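Local coordinates for conjugal transfer protein TRWB (Escherichia coli, PDB 1E9R), which probably couples ATP hydrolysis to the transfer of DNA during bacterial conjugation, working as a ring-shaped hexamer that resembles ring helicases and F1-ATPase, at residues R16-T21 / E362-R367; M84-P89 / N242-W247. One frame throughout, in Å; residues are numbered along the deposited sequence.

Contact 1: R16-T21 / E362-R367; sequences RFLRGT and EHEVER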
loop_
_atom_site.group_PDB
_atom_site.type_symbol
_atom_site.label_atom_id
_atom_site.label_comp_id
_atom_site.label_asym_id
_atom_site.label_seq_id
_atom_site.Cartn_x
_atom_site.Cartn_y
_atom_site.Cartn_z
ATOM N N ARG B 16 -42.234 14.380 -6.820
ATOM C CA ARG B 16 -41.665 14.226 -8.156
ATOM C C ARG B 16 -40.282 13.605 -8.245
ATOM O O ARG B 16 -39.379 13.965 -7.501
ATOM C CB ARG B 16 -41.621 15.587 -8.836
ATOM C CG ARG B 16 -40.822 15.640 -10.122
ATOM C CD ARG B 16 -40.890 17.047 -10.693
ATOM N NE ARG B 16 -42.286 17.367 -10.958
ATOM C CZ ARG B 16 -42.882 18.539 -10.754
ATOM N NH1 ARG B 16 -42.215 19.578 -10.261
ATOM N NH2 ARG B 16 -44.171 18.662 -11.047
ATOM N N PHE B 17 -40.128 12.682 -9.188
ATOM C CA PHE B 17 -38.854 12.017 -9.418
ATOM C C PHE B 17 -38.077 12.876 -10.402
ATOM O O PHE B 17 -38.607 13.253 -11.443
ATOM C CB PHE B 17 -39.082 10.622 -10.005
ATOM C CG PHE B 17 -37.836 9.972 -10.531
ATOM C CD1 PHE B 17 -37.363 10.272 -11.807
ATOM C CD2 PHE B 17 -37.103 9.091 -9.740
ATOM C CE1 PHE B 17 -36.174 9.703 -12.285
ATOM C CE2 PHE B 17 -35.918 8.524 -10.210
ATOM C CZ PHE B 17 -35.455 8.834 -11.487
ATOM N N LEU B 18 -36.826 13.188 -10.078
ATOM C CA LEU B 18 -36.004 14.020 -10.947
ATOM C C LEU B 18 -34.990 13.250 -11.778
ATOM O O LEU B 18 -35.035 13.276 -12.999
ATOM C CB LEU B 18 -35.273 15.081 -10.122
ATOM C CG LEU B 18 -36.157 16.181 -9.548
ATOM C CD1 LEU B 18 -35.372 17.072 -8.592
ATOM C CD2 LEU B 18 -36.711 16.985 -10.708
ATOM N N ARG B 19 -34.064 12.565 -11.122
ATOM C CA ARG B 19 -33.032 11.826 -11.849
ATOM C C ARG B 19 -32.467 10.670 -11.037
ATOM O O ARG B 19 -32.695 10.573 -9.832
ATOM C CB ARG B 19 -31.893 12.781 -12.246
ATOM C CG ARG B 19 -31.886 14.077 -11.449
ATOM C CD ARG B 19 -30.589 14.363 -10.711
ATOM N NE ARG B 19 -29.487 14.742 -11.587
ATOM C CZ ARG B 19 -28.528 15.616 -11.268
ATOM N NH1 ARG B 19 -28.523 16.231 -10.090
ATOM N NH2 ARG B 19 -27.552 15.859 -12.131
ATOM N N GLY B 20 -31.722 9.795 -11.704
ATOM C CA GLY B 20 -31.128 8.667 -11.009
ATOM C C GLY B 20 -31.808 7.327 -11.248
ATOM O O GLY B 20 -32.368 7.070 -12.323
ATOM N N THR B 21 -31.755 6.472 -10.234
ATOM C CA THR B 21 -32.342 5.142 -10.303
ATOM C C THR B 21 -33.834 5.135 -10.002
ATOM O O THR B 21 -34.286 5.688 -8.998
ATOM C CB THR B 21 -31.641 4.173 -9.314
ATOM O OG1 THR B 21 -30.302 3.933 -9.758
ATOM C CG2 THR B 21 -32.390 2.845 -9.227
ATOM N N GLU B 362 -28.522 6.038 -6.347
ATOM C CA GLU B 362 -29.364 7.051 -5.702
ATOM C C GLU B 362 -30.309 7.680 -6.719
ATOM O O GLU B 362 -30.177 7.486 -7.930
ATOM C CB GLU B 362 -28.534 8.212 -5.140
ATOM C CG GLU B 362 -27.342 7.873 -4.291
ATOM C CD GLU B 362 -26.790 9.112 -3.593
ATOM O OE1 GLU B 362 -26.602 10.158 -4.268
ATOM O OE2 GLU B 362 -26.543 9.036 -2.366
ATOM N N HIS B 363 -31.248 8.462 -6.206
ATOM C CA HIS B 363 -32.174 9.189 -7.060
ATOM C C HIS B 363 -32.309 10.591 -6.467
ATOM O O HIS B 363 -32.052 10.788 -5.281
ATOM C CB HIS B 363 -33.547 8.469 -7.147
ATOM C CG HIS B 363 -34.297 8.373 -5.849
ATOM N ND1 HIS B 363 -35.364 7.516 -5.678
ATOM C CD2 HIS B 363 -34.169 9.046 -4.680
ATOM C CE1 HIS B 363 -35.861 7.667 -4.462
ATOM N NE2 HIS B 363 -35.155 8.591 -3.835
ATOM N N GLU B 364 -32.636 11.574 -7.296
ATOM C CA GLU B 364 -32.849 12.912 -6.780
ATOM C C GLU B 364 -34.364 13.034 -6.871
ATOM O O GLU B 364 -34.966 12.670 -7.882
ATOM C CB GLU B 364 -32.135 13.963 -7.615
ATOM C CG GLU B 364 -32.064 15.285 -6.892
ATOM C CD GLU B 364 -30.994 16.180 -7.432
ATOM O OE1 GLU B 364 -31.008 16.439 -8.650
ATOM O OE2 GLU B 364 -30.137 16.625 -6.636
ATOM N N VAL B 365 -34.970 13.552 -5.813
ATOM C CA VAL B 365 -36.417 13.611 -5.708
ATOM C C VAL B 365 -36.928 14.882 -5.008
ATOM O O VAL B 365 -36.188 15.513 -4.262
ATOM C CB VAL B 365 -36.845 12.325 -4.927
ATOM C CG1 VAL B 365 -38.025 12.584 -4.068
ATOM C CG2 VAL B 365 -37.082 11.177 -5.894
ATOM N N GLU B 366 -38.183 15.263 -5.265
ATOM C CA GLU B 366 -38.792 16.432 -4.610
ATOM C C GLU B 366 -39.903 15.928 -3.698
ATOM O O GLU B 366 -40.733 15.118 -4.118
ATOM C CB GLU B 366 -39.383 17.411 -5.627
ATOM C CG GLU B 366 -38.365 17.984 -6.583
ATOM C CD GLU B 366 -38.931 19.074 -7.469
ATOM O OE1 GLU B 366 -40.061 18.907 -7.978
ATOM O OE2 GLU B 366 -38.235 20.093 -7.670
ATOM N N ARG B 367 -39.916 16.408 -2.455
ATOM C CA ARG B 367 -40.914 15.990 -1.472
ATOM C C ARG B 367 -41.624 17.132 -0.748
ATOM O O ARG B 367 -41.065 18.212 -0.570
ATOM C CB ARG B 367 -40.257 15.095 -0.426
ATOM C CG ARG B 367 -40.720 13.667 -0.457
ATOM C CD ARG B 367 -40.333 12.984 0.822
ATOM N NE ARG B 367 -38.888 12.872 0.958
ATOM C CZ ARG B 367 -38.149 11.917 0.398
ATOM N NH1 ARG B 367 -38.708 10.970 -0.349
ATOM N NH2 ARG B 367 -36.838 11.908 0.594
HETATM O O HOH W 1 -36.313 6.071 -7.423
#
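A classic beta bulge interrupts the antiparallel pairing of 16-21 with 362-367, at the edge of a small three-stranded sheet whose other outer strand is 384-390. Arg16 and Glu366 form a regular hydrogen-bonded pair, Glu366 N to Arg16 O at 2.8 Å, and Phe17 faces Val365 in the non-hydrogen-bonded position after it. Then Leu18 and Arg19 both turn their amides to one carbonyl: Leu18 N reaches Glu364 O at 2.9 Å, while the bond from Arg19 N is long and weak. The extra residue shifts the register by one, and Glu364 N closes the bulge on Arg19 O at 2.7 Å. Past it, Gly20 meets His363 with their CA atoms 4.1 Å apart; a CB on Gly20 would run into Glu362 O and His363 CA. Thr21 N then takes Glu362 O in a nearly straight bond (170°).

Arg19 and Glu364 project together from the same face of the sheet. The arginine chain bends at chi2 (123°) and chi3 (72°), bringing NH1 to 2.9 Å from Glu364 OE1, which it meets from above the carboxylate plane. The guanidinium also reaches a neighbouring subunit, where NH2 bonds to Arg390 O and NE forms a salt bridge with Glu396. On the opposite face of the sheet, Val365 CG2 sits 3.7 Å above the centre of the His363 ring, within its own strand. A water joins Thr21 O to His363 ND1, and Glu389 takes NE2, so both ring nitrogens have partners. At the far end Arg16 NH1 forms a salt bridge with Glu366 OE1 (3.2 Å), weak and bent as a hydrogen bond, the two side chains running alongside. Leu18 CD1 lies across Glu366 CG at 3.7 Å, the side chains at about a right angle. The whole is a bulged antiparallel strand pair at a subunit interface.

Contact 2: M84-P89 / N242-W247; sequences MVIVDP and NLFITW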
loop_
_atom_site.group_PDB
_atom_site.type_symbol
_atom_site.label_atom_id
_atom_site.label_comp_id
_atom_site.label_asym_id
_atom_site.label_seq_id
_atom_site.Cartn_x
_atom_site.Cartn_y
_atom_site.Cartn_z
ATOM N N MET B 84 -26.535 -24.531 -24.041
ATOM C CA MET B 84 -25.808 -23.963 -22.917
ATOM C C MET B 84 -24.782 -24.890 -22.267
ATOM O O MET B 84 -24.868 -26.113 -22.365
ATOM C CB MET B 84 -26.805 -23.475 -21.865
ATOM C CG MET B 84 -27.848 -24.502 -21.490
ATOM S SD MET B 84 -29.335 -23.736 -20.820
ATOM C CE MET B 84 -29.349 -24.432 -19.275
ATOM N N VAL B 85 -23.787 -24.275 -21.632
ATOM C CA VAL B 85 -22.744 -24.993 -20.907
ATOM C C VAL B 85 -22.999 -24.594 -19.462
ATOM O O VAL B 85 -23.155 -23.413 -19.165
ATOM C CB VAL B 85 -21.336 -24.537 -21.311
ATOM C CG1 VAL B 85 -20.310 -25.226 -20.447
ATOM C CG2 VAL B 85 -21.089 -24.848 -22.767
ATOM N N ILE B 86 -23.056 -25.571 -18.566
ATOM C CA ILE B 86 -23.332 -25.283 -17.166
ATOM C C ILE B 86 -22.269 -25.824 -16.213
ATOM O O ILE B 86 -21.947 -27.018 -16.234
ATOM C CB ILE B 86 -24.694 -25.886 -16.751
ATOM C CG1 ILE B 86 -25.796 -25.352 -17.663
ATOM C CG2 ILE B 86 -24.997 -25.561 -15.304
ATOM C CD1 ILE B 86 -27.153 -26.019 -17.451
ATOM N N VAL B 87 -21.714 -24.930 -15.395
ATOM C CA VAL B 87 -20.734 -25.314 -14.386
ATOM C C VAL B 87 -21.699 -25.773 -13.302
ATOM O O VAL B 87 -22.292 -24.970 -12.568
ATOM C CB VAL B 87 -19.887 -24.104 -13.951
ATOM C CG1 VAL B 87 -18.947 -24.494 -12.829
ATOM C CG2 VAL B 87 -19.087 -23.600 -15.143
ATOM N N ASP B 88 -21.864 -27.088 -13.240
ATOM C CA ASP B 88 -22.837 -27.708 -12.364
ATOM C C ASP B 88 -22.323 -28.497 -11.165
ATOM O O ASP B 88 -22.010 -29.680 -11.265
ATOM C CB ASP B 88 -23.737 -28.578 -13.253
ATOM C CG ASP B 88 -24.913 -29.160 -12.521
ATOM O OD1 ASP B 88 -25.453 -28.515 -11.590
ATOM O OD2 ASP B 88 -25.306 -30.272 -12.917
ATOM N N PRO B 89 -22.249 -27.845 -10.004
ATOM C CA PRO B 89 -21.781 -28.477 -8.769
ATOM C C PRO B 89 -22.707 -29.611 -8.349
ATOM O O PRO B 89 -23.915 -29.424 -8.261
ATOM C CB PRO B 89 -21.821 -27.335 -7.769
ATOM C CG PRO B 89 -21.644 -26.123 -8.633
ATOM C CD PRO B 89 -22.503 -26.411 -9.800
ATOM N N ASN B 242 -26.318 -29.977 -24.643
ATOM C CA ASN B 242 -25.844 -29.056 -23.634
ATOM C C ASN B 242 -24.694 -29.747 -22.912
ATOM O O ASN B 242 -24.610 -30.972 -22.909
ATOM C CB ASN B 242 -26.964 -28.728 -22.649
ATOM C CG ASN B 242 -28.152 -28.075 -23.322
ATOM O OD1 ASN B 242 -27.991 -27.231 -24.211
ATOM N ND2 ASN B 242 -29.355 -28.451 -22.897
ATOM N N LEU B 243 -23.811 -28.962 -22.305
ATOM C CA LEU B 243 -22.665 -29.514 -21.599
ATOM C C LEU B 243 -22.761 -29.254 -20.098
ATOM O O LEU B 243 -22.917 -28.115 -19.671
ATOM C CB LEU B 243 -21.379 -28.895 -22.145
ATOM C CG LEU B 243 -20.079 -29.692 -22.035
ATOM C CD1 LEU B 243 -18.933 -28.801 -22.452
ATOM C CD2 LEU B 243 -19.866 -30.184 -20.627
ATOM N N PHE B 244 -22.677 -30.311 -19.298
ATOM C CA PHE B 244 -22.723 -30.157 -17.850
ATOM C C PHE B 244 -21.376 -30.506 -17.263
ATOM O O PHE B 244 -20.933 -31.653 -17.369
ATOM C CB PHE B 244 -23.748 -31.082 -17.213
ATOM C CG PHE B 244 -25.146 -30.804 -17.620
ATOM C CD1 PHE B 244 -25.620 -31.224 -18.859
ATOM C CD2 PHE B 244 -26.003 -30.134 -16.758
ATOM C CE1 PHE B 244 -26.938 -30.982 -19.236
ATOM C CE2 PHE B 244 -27.323 -29.884 -17.122
ATOM C CZ PHE B 244 -27.795 -30.311 -18.365
ATOM N N ILE B 245 -20.722 -29.515 -16.660
ATOM C CA ILE B 245 -19.427 -29.720 -16.015
ATOM C C ILE B 245 -19.750 -29.918 -14.542
ATOM O O ILE B 245 -20.011 -28.963 -13.813
ATOM C CB ILE B 245 -18.505 -28.501 -16.197
ATOM C CG1 ILE B 245 -18.158 -28.347 -17.681
ATOM C CG2 ILE B 245 -17.242 -28.666 -15.354
ATOM C CD1 ILE B 245 -17.359 -27.115 -18.000
ATOM N N THR B 246 -19.736 -31.171 -14.118
ATOM C CA THR B 246 -20.079 -31.516 -12.749
ATOM C C THR B 246 -18.882 -32.001 -11.952
ATOM O O THR B 246 -17.806 -32.242 -12.505
ATOM C CB THR B 246 -21.130 -32.636 -12.732
ATOM O OG1 THR B 246 -20.546 -33.829 -13.281
ATOM C CG2 THR B 246 -22.355 -32.249 -13.567
ATOM N N TRP B 247 -19.091 -32.145 -10.645
ATOM C CA TRP B 247 -18.065 -32.637 -9.734
ATOM C C TRP B 247 -18.686 -32.736 -8.351
ATOM O O TRP B 247 -19.579 -31.960 -8.017
ATOM C CB TRP B 247 -16.855 -31.692 -9.719
ATOM C CG TRP B 247 -17.096 -30.376 -9.038
ATOM C CD1 TRP B 247 -16.895 -30.087 -7.717
ATOM C CD2 TRP B 247 -17.620 -29.182 -9.633
ATOM N NE1 TRP B 247 -17.262 -28.791 -7.455
ATOM C CE2 TRP B 247 -17.710 -28.213 -8.614
ATOM C CE3 TRP B 247 -18.023 -28.839 -10.929
ATOM C CZ2 TRP B 247 -18.188 -26.925 -8.849
ATOM C CZ3 TRP B 247 -18.498 -27.557 -11.159
ATOM C CH2 TRP B 247 -18.576 -26.616 -10.123
#
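Strand 84-89 and the parallel strand 243-247, with Asn242 just ahead of it, lie side by side in the large mixed sheet of the P-loop NTPase fold, side chains alternating between the two faces, each packed against helices. Four backbone bonds set the pairing: Leu243 N to Met84 O, Ile86 N to Leu243 O at 2.8 Å, Ile245 N to Ile86 O, and Asp88 N to Ile245 O, the most bent of them. At the start, Asn242 lends its side chain to the pattern, OD1 taking Met84 N at 3.1 Å from above the amide plane.

Ile86 and Phe244 run alongside each other towards helix 92-97, CD1 of the isoleucine reaching 3.9 Å from CE2 of the ring. Asp88 shares that face. Its CG lies trans to the backbone N (chi1 -173°), placing OD2 3.6 Å from Thr246 CG2, and Met93 N and Leu94 N each hold one carboxylate oxygen at the start of that helix. Thr246 turns OG1 to Asn106 instead.

On the other face, which carries Val85, Val87, Leu243 and Ile245, Trp247 takes the rotamer with CG wedged between its backbone N and carbonyl carbon (chi1 71°). That brings the indole across to Val87 and Pro89, with helix 252-269 packing against it. Val87 CG1 comes to the ring's edge, 3.5 Å from CH2, and Pro89 CG reaches the same atom at 3.4 Å. A serine in the tryptophan's place would probably open a gap beside Val87 and strip the cover from Pro89. Pro89 CA stands over the face in a CH-pi contact, 3.9 Å from the centroid of the six-membered ring.

Both contacts pair beta strands, but in separate sheets, with centres about 43 Å apart and nearest atoms about 29 Å apart. Contact 2 lies deep in the chain, roughly 11 Å from its centre, buried by the chain's own helices, and no other subunit touches its segments. Contact 1 sits 35 Å out, partly buried, with a neighbouring subunit against it. The chemistry follows: contact 2 is parallel and mostly aliphatic or aromatic, whereas contact 1 is antiparallel, bulged and studded with arginine-glutamate pairs. Along the chain, contact 1 joins segments whose nearest ends are 341 positions apart, and both strands of contact 2 fall in that interval.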